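Local coordinates for pectate lyase (Pectobacterium carotovorum, PDB 4U49), which probably cleaves polygalacturonate and methyl-esterified pectins by calcium-dependent elimination, acting within the chain and leaving unsaturated galacturonosyl ends, at residues Q49-S54 with K64-N69; C185-V190 with K205-V210; V286-G291 with C312-G317. All blocks are in the same frame, centred on the assembly; numbering follows the deposited sequence.

Contact 1 (Q49-S54 with K64-N69); sequences QDVYRS and KIAELN
V51 faces both I65 and A66 where the strands of 49-54 and 64-68 run antiparallel, their axes 4.6 Å apart at the closest, and this classic beta bulge shifts the register by one residue before Y52 meets K64. Within the bulge V51 N donates to A66 O at 2.9 Å, while V51 O accepts from I65 N. Q49 and L68 form the next hydrogen-bonded pair, in which L68 N to Q49 O is short and the return bond is weak.

V51, A66 and L68 share one face of the sheet. With CG1 anti to the backbone N (chi1 179°), V51 sends its two methyls to different residues of the partner strand: CG1 meets I65 CG1 at 3.7 Å, and CG2 reaches L68 CD1. L37, W39 and F75 pack against this apolar group. I65 also lays CG2 over the centre of the R53 guanidinium, whose NH2 is held by D77 and T79.

On the other face the extended side chain of K64 passes across one face of the Y52 ring, CB lying 4.0 Å from the ring centroid as a CH-pi contact. Its NZ then sits between two carboxylates, 2.7 Å from E67 OE2 and more weakly 3.1 Å from D50 OD2. R48 adds a second cation to D50, which would offset the nearness of two like charges, D50 OD1 and E67 OE2.

At the far end Q49 NE2 donates to N69 O at 3.0 Å, the acceptor close to the plane of the Q49 amide; NE2 also bonds to D72 O and OE1 accepts from W39, which fixes the amide's rotation. The arrangement is a bulged beta hairpin, forming the edge of a four-stranded antiparallel sheet in the N-terminal region.

Contact 2 (C185-V190 with K205-V210); sequences CRIENV and KTMTIV
I187 bonds through its backbone to both T208 and V210 on the neighbouring parallel strand of a right-handed beta-helix, the fold of the pectate lyases, with successive coils in register: C185 beside M207, R186 beside T208, I187 beside I209 and E188 beside V210. The strand axes approach to 4.6 Å, and five backbone hydrogen bonds join the coils, from C185 N to T206 O through to N189 N and V210 O.

I187 points to the same face as C185, M207 and I209. Its CG1 lies anti to the carbonyl carbon (chi1 -61°) and carries CD1 over to M207 SD at 3.9 Å, while CB stands 4.3 Å from I209 CG1. A200, I178 and W192 close round this buried isoleucine. C185, alongside, is tied to C180 by a disulfide.

The opposite face is occupied by R186, E188, T208 and V210. V210 turns CG2 between two neighbours, 3.9 Å from E188 CG and 3.6 Å from R186 NH2; the E188 and V210 side chains run side by side in the same direction. R186 bends at chi3 (75°), which brings its guanidinium over T208 CG2 by one face and lets NE donate to E188 OE2 at 3.0 Å. That bond lies in the guanidinium plane but meets the carboxylate on its anti side, well out of the carboxylate plane.

T208 uses its two branches differently: CG2 lies against the R186 guanidinium, while OG1 lies 2.7 Å from a water that donates a hydrogen bond to C185 O at 2.8 Å.

Contact 3 (V286-G291 with C312-G317); sequences VNRNFG and CEEFNG
R288 grips E314 side-on, NE and NH2 both 3.0 Å from the single oxygen OE2, which lies near the guanidinium plane at its edge. The guanidinium and carboxylate planes stand 83° apart; the other oxygen, OE1, goes to T334, and Y328 makes a cation-pi contact with R288. The salt bridge lies beside a parallel strand pair of the pectate lyase beta-helix domain, V286 beside E314 and N287 beside F315, at the point where the strand ending at N287 gives way to a loop.

In that loop the side-chain amide of N289 pairs with the backbone of G317. With CG between the backbone N and the carbonyl carbon (chi1 55°), OD1 accepts from G317 N at 2.8 Å and ND2 donates to G317 O at 3.0 Å.

Backbone bonds continue the pairing, with F315 N to V286 O at 2.7 Å and R288 N to F315 O. V286 CG2 packs against E314 CG, and against SG of C312, disulfide-bonded to C337. N287 ND2 donates to C257 O and its OD1 accepts from R255 NH2, with G317 CA 3.4 Å from that OD1. The ring of F290 approaches G317 O with CZ at 3.6 Å.

Along the chain the three contacts follow in series, none nested in another. The centre of contact 2 is about 24 Å from that of each of the others, and those of contacts 1 and 3 are about 40 Å apart, on opposite sides of the chain's centre. Contact 2 pairs strands 184-192 and 206-210, and contact 3 pairs 282-287 with 312-315, further along the same beta-helix domain. The protein thus joins an N-terminal antiparallel sheet, holding contact 1, to a beta-helix that carries the other two. Only contact 2 is close to the calcium-binding residues: the I209 side chain is about 9 Å from that of I195, although no calcium is bound to this chain here.

Contact 1 (Q49-S54 with K64-N69)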
loop_
_atom_site.group_PDB
_atom_site.type_symbol
_atom_site.label_atom_id
_atom_site.label_comp_id
_atom_site.label_asym_id
_atom_site.label_seq_id
_atom_site.Cartn_x
_atom_site.Cartn_y
_atom_site.Cartn_z
ATOM N N GLN A 49 -20.217 2.682 1.325
ATOM C CA GLN A 49 -19.587 3.741 0.546
ATOM C C GLN A 49 -20.040 3.676 -0.913
ATOM O O GLN A 49 -20.152 2.592 -1.486
ATOM C CB GLN A 49 -18.067 3.641 0.637
ATOM C CG GLN A 49 -17.534 3.720 2.053
ATOM C CD GLN A 49 -16.032 3.563 2.115
ATOM O OE1 GLN A 49 -15.303 4.542 2.271
ATOM N NE2 GLN A 49 -15.560 2.328 1.995
ATOM N N ASP A 50 -20.302 4.835 -1.511
ATOM C CA ASP A 50 -20.780 4.894 -2.894
ATOM C C ASP A 50 -19.810 5.666 -3.782
ATOM O O ASP A 50 -19.294 6.707 -3.384
ATOM C CB ASP A 50 -22.163 5.547 -2.966
ATOM C CG ASP A 50 -23.259 4.678 -2.379
ATOM O OD1 ASP A 50 -23.028 3.471 -2.166
ATOM O OD2 ASP A 50 -24.367 5.204 -2.149
ATOM N N VAL A 51 -19.578 5.156 -4.986
ATOM C CA VAL A 51 -18.677 5.800 -5.938
ATOM C C VAL A 51 -19.447 6.455 -7.084
ATOM O O VAL A 51 -20.269 5.809 -7.738
ATOM C CB VAL A 51 -17.670 4.796 -6.527
ATOM C CG1 VAL A 51 -16.761 5.482 -7.537
ATOM C CG2 VAL A 51 -16.857 4.146 -5.415
ATOM N N TYR A 52 -19.166 7.733 -7.330
ATOM C CA TYR A 52 -19.832 8.483 -8.392
ATOM C C TYR A 52 -18.846 8.976 -9.444
ATOM O O TYR A 52 -17.706 9.315 -9.135
ATOM C CB TYR A 52 -20.603 9.670 -7.812
ATOM C CG TYR A 52 -21.837 9.273 -7.038
ATOM C CD1 TYR A 52 -23.093 9.321 -7.626
ATOM C CD2 TYR A 52 -21.744 8.845 -5.720
ATOM C CE1 TYR A 52 -24.226 8.954 -6.924
ATOM C CE2 TYR A 52 -22.872 8.477 -5.009
ATOM C CZ TYR A 52 -24.108 8.535 -5.617
ATOM O OH TYR A 52 -25.234 8.169 -4.914
ATOM N N ARG A 53 -19.305 9.007 -10.690
ATOM C CA ARG A 53 -18.500 9.477 -11.806
ATOM C C ARG A 53 -19.323 10.420 -12.683
ATOM O O ARG A 53 -20.492 10.155 -12.953
ATOM C CB ARG A 53 -17.987 8.294 -12.629
ATOM C CG ARG A 53 -17.153 8.686 -13.835
ATOM C CD ARG A 53 -17.482 7.797 -15.019
ATOM N NE ARG A 53 -16.880 6.477 -14.909
ATOM C CZ ARG A 53 -17.333 5.394 -15.532
ATOM N NH1 ARG A 53 -18.417 5.462 -16.296
ATOM N NH2 ARG A 53 -16.710 4.237 -15.374
ATOM N N SER A 54 -18.715 11.519 -13.118
ATOM C CA SER A 54 -19.388 12.461 -14.016
ATOM C C SER A 54 -19.772 11.791 -15.339
ATOM O O SER A 54 -19.190 10.770 -15.701
ATOM C CB SER A 54 -18.490 13.666 -14.287
ATOM O OG SER A 54 -17.285 13.257 -14.909
ATOM N N LYS A 64 -23.820 6.924 -10.206
ATOM C CA LYS A 64 -23.241 5.975 -9.261
ATOM C C LYS A 64 -22.725 4.751 -10.013
ATOM O O LYS A 64 -23.494 4.062 -10.678
ATOM C CB LYS A 64 -24.281 5.569 -8.211
ATOM C CG LYS A 64 -23.809 4.563 -7.174
ATOM C CD LYS A 64 -24.876 4.358 -6.097
ATOM C CE LYS A 64 -24.525 3.227 -5.141
ATOM N NZ LYS A 64 -25.573 3.048 -4.086
ATOM N N ILE A 65 -21.422 4.488 -9.922
ATOM C CA ILE A 65 -20.836 3.377 -10.666
ATOM C C ILE A 65 -20.429 2.212 -9.771
ATOM O O ILE A 65 -20.017 1.167 -10.273
ATOM C CB ILE A 65 -19.597 3.818 -11.484
ATOM C CG1 ILE A 65 -18.496 4.346 -10.561
ATOM C CG2 ILE A 65 -19.985 4.858 -12.531
ATOM C CD1 ILE A 65 -17.158 4.577 -11.260
ATOM N N ALA A 66 -20.551 2.383 -8.455
ATOM C CA ALA A 66 -20.188 1.315 -7.524
ATOM C C ALA A 66 -20.743 1.525 -6.121
ATOM O O ALA A 66 -20.849 2.652 -5.632
ATOM C CB ALA A 66 -18.676 1.167 -7.458
ATOM N N GLU A 67 -21.092 0.416 -5.482
ATOM C CA GLU A 67 -21.504 0.404 -4.089
ATOM C C GLU A 67 -20.541 -0.505 -3.337
ATOM O O GLU A 67 -20.385 -1.673 -3.694
ATOM C CB GLU A 67 -22.949 -0.077 -3.956
ATOM C CG GLU A 67 -23.530 0.067 -2.571
ATOM C CD GLU A 67 -25.004 -0.277 -2.535
ATOM O OE1 GLU A 67 -25.338 -1.421 -2.161
ATOM O OE2 GLU A 67 -25.825 0.596 -2.887
ATOM N N LEU A 68 -19.886 0.033 -2.311
ATOM C CA LEU A 68 -18.766 -0.657 -1.673
ATOM C C LEU A 68 -19.015 -1.009 -0.211
ATOM O O LEU A 68 -19.943 -0.498 0.419
ATOM C CB LEU A 68 -17.496 0.197 -1.768
ATOM C CG LEU A 68 -17.064 0.686 -3.152
ATOM C CD1 LEU A 68 -15.749 1.458 -3.056
ATOM C CD2 LEU A 68 -16.936 -0.471 -4.132
ATOM N N ASN A 69 -18.165 -1.878 0.331
ATOM C CA ASN A 69 -18.208 -2.183 1.754
ATOM C C ASN A 69 -17.787 -0.973 2.581
ATOM O O ASN A 69 -17.561 0.114 2.046
ATOM C CB ASN A 69 -17.328 -3.399 2.085
ATOM C CG ASN A 69 -15.855 -3.185 1.749
ATOM O OD1 ASN A 69 -15.353 -2.062 1.740
ATOM N ND2 ASN A 69 -15.154 -4.281 1.474
#

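Contact 2 (C185-V190 with K205-V210)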
loop_
_atom_site.group_PDB
_atom_site.type_symbol
_atom_site.label_atom_id
_atom_site.label_comp_id
_atom_site.label_asym_id
_atom_site.label_seq_id
_atom_site.Cartn_x
_atom_site.Cartn_y
_atom_site.Cartn_z
ATOM N N CYS A 185 2.994 3.719 13.320
ATOM C CA CYS A 185 2.807 4.650 12.212
ATOM C C CYS A 185 1.623 4.254 11.343
ATOM O O CYS A 185 1.338 3.069 11.164
ATOM C CB CYS A 185 4.065 4.727 11.349
ATOM S SG CYS A 185 5.574 5.093 12.269
ATOM N N ARG A 186 0.941 5.257 10.803
ATOM C CA ARG A 186 -0.120 5.025 9.833
ATOM C C ARG A 186 0.159 5.809 8.559
ATOM O O ARG A 186 0.619 6.952 8.603
ATOM C CB ARG A 186 -1.484 5.410 10.405
ATOM C CG ARG A 186 -1.865 4.649 11.659
ATOM C CD ARG A 186 -3.240 5.073 12.168
ATOM N NE ARG A 186 -4.327 4.532 11.358
ATOM C CZ ARG A 186 -4.835 3.314 11.519
ATOM N NH1 ARG A 186 -4.343 2.506 12.447
ATOM N NH2 ARG A 186 -5.823 2.899 10.743
ATOM N N ILE A 187 -0.109 5.171 7.427
ATOM C CA ILE A 187 0.130 5.750 6.112
ATOM C C ILE A 187 -1.174 5.668 5.330
ATOM O O ILE A 187 -1.502 4.629 4.751
ATOM C CB ILE A 187 1.266 5.010 5.371
ATOM C CG1 ILE A 187 2.573 5.120 6.164
ATOM C CG2 ILE A 187 1.453 5.561 3.968
ATOM C CD1 ILE A 187 3.683 4.219 5.651
ATOM N N GLU A 188 -1.928 6.763 5.334
ATOM C CA GLU A 188 -3.305 6.731 4.849
ATOM C C GLU A 188 -3.495 7.512 3.555
ATOM O O GLU A 188 -3.174 8.689 3.485
ATOM C CB GLU A 188 -4.251 7.274 5.925
ATOM C CG GLU A 188 -4.076 6.606 7.280
ATOM C CD GLU A 188 -5.072 7.096 8.313
ATOM O OE1 GLU A 188 -6.084 7.714 7.922
ATOM O OE2 GLU A 188 -4.843 6.863 9.518
ATOM N N ASN A 189 -4.017 6.842 2.533
ATOM C CA ASN A 189 -4.273 7.474 1.243
ATOM C C ASN A 189 -3.035 8.162 0.674
ATOM O O ASN A 189 -3.014 9.376 0.467
ATOM C CB ASN A 189 -5.419 8.482 1.354
ATOM C CG ASN A 189 -5.877 8.987 0.001
ATOM O OD1 ASN A 189 -5.726 8.304 -1.013
ATOM N ND2 ASN A 189 -6.427 10.195 -0.025
ATOM N N VAL A 190 -1.994 7.374 0.445
ATOM C CA VAL A 190 -0.811 7.861 -0.242
ATOM C C VAL A 190 -0.760 7.230 -1.623
ATOM O O VAL A 190 -1.041 6.044 -1.777
ATOM C CB VAL A 190 0.475 7.545 0.546
ATOM C CG1 VAL A 190 1.724 7.899 -0.266
ATOM C CG2 VAL A 190 0.462 8.291 1.865
ATOM N N LYS A 205 7.040 -0.351 15.806
ATOM C CA LYS A 205 6.237 -1.424 16.378
ATOM C C LYS A 205 5.202 -1.904 15.367
ATOM O O LYS A 205 5.112 -3.094 15.062
ATOM C CB LYS A 205 5.551 -0.943 17.659
ATOM C CG LYS A 205 4.534 -1.903 18.250
ATOM C CD LYS A 205 5.188 -2.917 19.164
ATOM C CE LYS A 205 4.172 -3.511 20.127
ATOM N NZ LYS A 205 2.969 -4.022 19.412
ATOM N N THR A 206 4.424 -0.961 14.852
ATOM C CA THR A 206 3.401 -1.259 13.863
ATOM C C THR A 206 3.398 -0.180 12.787
ATOM O O THR A 206 3.462 1.009 13.092
ATOM C CB THR A 206 1.995 -1.360 14.503
ATOM O OG1 THR A 206 2.017 -2.298 15.587
ATOM C CG2 THR A 206 0.971 -1.813 13.473
ATOM N N MET A 207 3.351 -0.603 11.527
ATOM C CA MET A 207 3.162 0.317 10.412
ATOM C C MET A 207 1.920 -0.107 9.642
ATOM O O MET A 207 1.864 -1.212 9.097
ATOM C CB MET A 207 4.382 0.336 9.490
ATOM C CG MET A 207 4.278 1.336 8.347
ATOM S SD MET A 207 5.718 1.303 7.259
ATOM C CE MET A 207 5.428 -0.211 6.343
ATOM N N THR A 208 0.925 0.771 9.606
ATOM C CA THR A 208 -0.356 0.447 8.991
ATOM C C THR A 208 -0.608 1.278 7.742
ATOM O O THR A 208 -0.672 2.504 7.805
ATOM C CB THR A 208 -1.521 0.667 9.978
ATOM O OG1 THR A 208 -1.302 -0.112 11.161
ATOM C CG2 THR A 208 -2.840 0.264 9.340
ATOM N N ILE A 209 -0.750 0.602 6.607
ATOM C CA ILE A 209 -1.065 1.266 5.350
ATOM C C ILE A 209 -2.565 1.186 5.081
ATOM O O ILE A 209 -3.132 0.098 5.019
ATOM C CB ILE A 209 -0.289 0.635 4.177
ATOM C CG1 ILE A 209 1.218 0.814 4.389
ATOM C CG2 ILE A 209 -0.730 1.245 2.853
ATOM C CD1 ILE A 209 2.063 0.282 3.256
ATOM N N VAL A 210 -3.207 2.340 4.929
ATOM C CA VAL A 210 -4.658 2.379 4.767
ATOM C C VAL A 210 -5.030 2.961 3.413
ATOM O O VAL A 210 -4.865 4.156 3.176
ATOM C CB VAL A 210 -5.330 3.205 5.877
ATOM C CG1 VAL A 210 -6.837 3.025 5.821
ATOM C CG2 VAL A 210 -4.795 2.790 7.243
HETATM O O HOH W 1 0.068 1.324 12.991
#

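Contact 3 (V286-G291 with C312-G317)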
loop_
_atom_site.group_PDB
_atom_site.type_symbol
_atom_site.label_atom_id
_atom_site.label_comp_id
_atom_site.label_asym_id
_atom_site.label_seq_id
_atom_site.Cartn_x
_atom_site.Cartn_y
_atom_site.Cartn_z
ATOM N N VAL A 286 8.268 -15.503 4.178
ATOM C CA VAL A 286 8.493 -15.552 5.620
ATOM C C VAL A 286 9.569 -16.567 5.998
ATOM O O VAL A 286 9.702 -17.612 5.363
ATOM C CB VAL A 286 7.191 -15.898 6.376
ATOM C CG1 VAL A 286 6.180 -14.762 6.247
ATOM C CG2 VAL A 286 6.598 -17.203 5.855
ATOM N N ASN A 287 10.336 -16.249 7.036
ATOM C CA ASN A 287 11.299 -17.195 7.591
ATOM C C ASN A 287 10.632 -18.124 8.592
ATOM O O ASN A 287 10.251 -17.700 9.683
ATOM C CB ASN A 287 12.457 -16.459 8.261
ATOM C CG ASN A 287 13.310 -15.699 7.269
ATOM O OD1 ASN A 287 13.621 -16.207 6.191
ATOM N ND2 ASN A 287 13.685 -14.473 7.623
ATOM N N ARG A 288 10.501 -19.391 8.211
ATOM C CA ARG A 288 9.815 -20.387 9.032
ATOM C C ARG A 288 10.425 -20.524 10.424
ATOM O O ARG A 288 9.706 -20.624 11.419
ATOM C CB ARG A 288 9.830 -21.748 8.328
ATOM C CG ARG A 288 9.223 -22.884 9.145
ATOM C CD ARG A 288 9.520 -24.237 8.510
ATOM N NE ARG A 288 8.830 -24.410 7.235
ATOM C CZ ARG A 288 9.055 -25.419 6.397
ATOM N NH1 ARG A 288 9.960 -26.343 6.697
ATOM N NH2 ARG A 288 8.381 -25.502 5.257
ATOM N N ASN A 289 11.752 -20.513 10.488
ATOM C CA ASN A 289 12.454 -20.765 11.739
ATOM C C ASN A 289 12.494 -19.563 12.684
ATOM O O ASN A 289 12.716 -19.724 13.885
ATOM C CB ASN A 289 13.885 -21.239 11.454
ATOM C CG ASN A 289 14.662 -20.279 10.566
ATOM O OD1 ASN A 289 14.143 -19.768 9.571
ATOM N ND2 ASN A 289 15.917 -20.032 10.924
ATOM N N PHE A 290 12.273 -18.364 12.153
ATOM C CA PHE A 290 12.347 -17.160 12.973
ATOM C C PHE A 290 10.965 -16.707 13.441
ATOM O O PHE A 290 10.827 -15.655 14.060
ATOM C CB PHE A 290 13.050 -16.033 12.208
ATOM C CG PHE A 290 14.535 -16.244 12.045
ATOM C CD1 PHE A 290 15.260 -16.933 13.003
ATOM C CD2 PHE A 290 15.201 -15.759 10.930
ATOM C CE1 PHE A 290 16.623 -17.130 12.857
ATOM C CE2 PHE A 290 16.565 -15.951 10.778
ATOM C CZ PHE A 290 17.275 -16.638 11.745
ATOM N N GLY A 291 9.947 -17.506 13.144
ATOM C CA GLY A 291 8.618 -17.272 13.685
ATOM C C GLY A 291 7.776 -16.250 12.946
ATOM O O GLY A 291 6.700 -15.882 13.421
ATOM N N CYS A 312 2.060 -16.915 -0.164
ATOM C CA CYS A 312 2.929 -16.989 1.005
ATOM C C CYS A 312 3.961 -18.086 0.807
ATOM O O CYS A 312 3.615 -19.255 0.649
ATOM C CB CYS A 312 2.122 -17.245 2.278
ATOM S SG CYS A 312 3.094 -17.166 3.806
ATOM N N GLU A 313 5.230 -17.693 0.799
ATOM C CA GLU A 313 6.323 -18.636 0.634
ATOM C C GLU A 313 7.162 -18.710 1.900
ATOM O O GLU A 313 7.488 -17.688 2.501
ATOM C CB GLU A 313 7.196 -18.245 -0.558
ATOM C CG GLU A 313 6.521 -18.430 -1.912
ATOM C CD GLU A 313 7.406 -17.985 -3.061
ATOM O OE1 GLU A 313 7.772 -16.789 -3.102
ATOM O OE2 GLU A 313 7.742 -18.830 -3.918
ATOM N N GLU A 314 7.501 -19.928 2.302
ATOM C CA GLU A 314 8.289 -20.140 3.504
ATOM C C GLU A 314 9.750 -20.366 3.147
ATOM O O GLU A 314 10.058 -21.057 2.179
ATOM C CB GLU A 314 7.738 -21.322 4.304
ATOM C CG GLU A 314 6.344 -21.067 4.867
ATOM C CD GLU A 314 5.801 -22.227 5.679
ATOM O OE1 GLU A 314 4.677 -22.089 6.206
ATOM O OE2 GLU A 314 6.489 -23.264 5.799
ATOM N N PHE A 315 10.635 -19.767 3.935
ATOM C CA PHE A 315 12.078 -19.864 3.725
ATOM C C PHE A 315 12.775 -20.297 5.009
ATOM O O PHE A 315 12.197 -20.226 6.094
ATOM C CB PHE A 315 12.661 -18.520 3.272
ATOM C CG PHE A 315 12.155 -18.044 1.939
ATOM C CD1 PHE A 315 12.924 -18.197 0.797
ATOM C CD2 PHE A 315 10.919 -17.425 1.833
ATOM C CE1 PHE A 315 12.466 -17.750 -0.427
ATOM C CE2 PHE A 315 10.455 -16.979 0.612
ATOM C CZ PHE A 315 11.229 -17.144 -0.521
ATOM N N ASN A 316 14.021 -20.737 4.883
ATOM C CA ASN A 316 14.882 -20.909 6.044
ATOM C C ASN A 316 15.768 -19.679 6.188
ATOM O O ASN A 316 16.588 -19.389 5.317
ATOM C CB ASN A 316 15.732 -22.175 5.920
ATOM C CG ASN A 316 16.587 -22.424 7.148
ATOM O OD1 ASN A 316 17.818 -22.482 7.067
ATOM N ND2 ASN A 316 15.938 -22.565 8.297
ATOM N N GLY A 317 15.586 -18.942 7.278
ATOM C CA GLY A 317 16.347 -17.727 7.502
ATOM C C GLY A 317 17.708 -18.032 8.096
ATOM O O GLY A 317 17.825 -18.856 9.000
#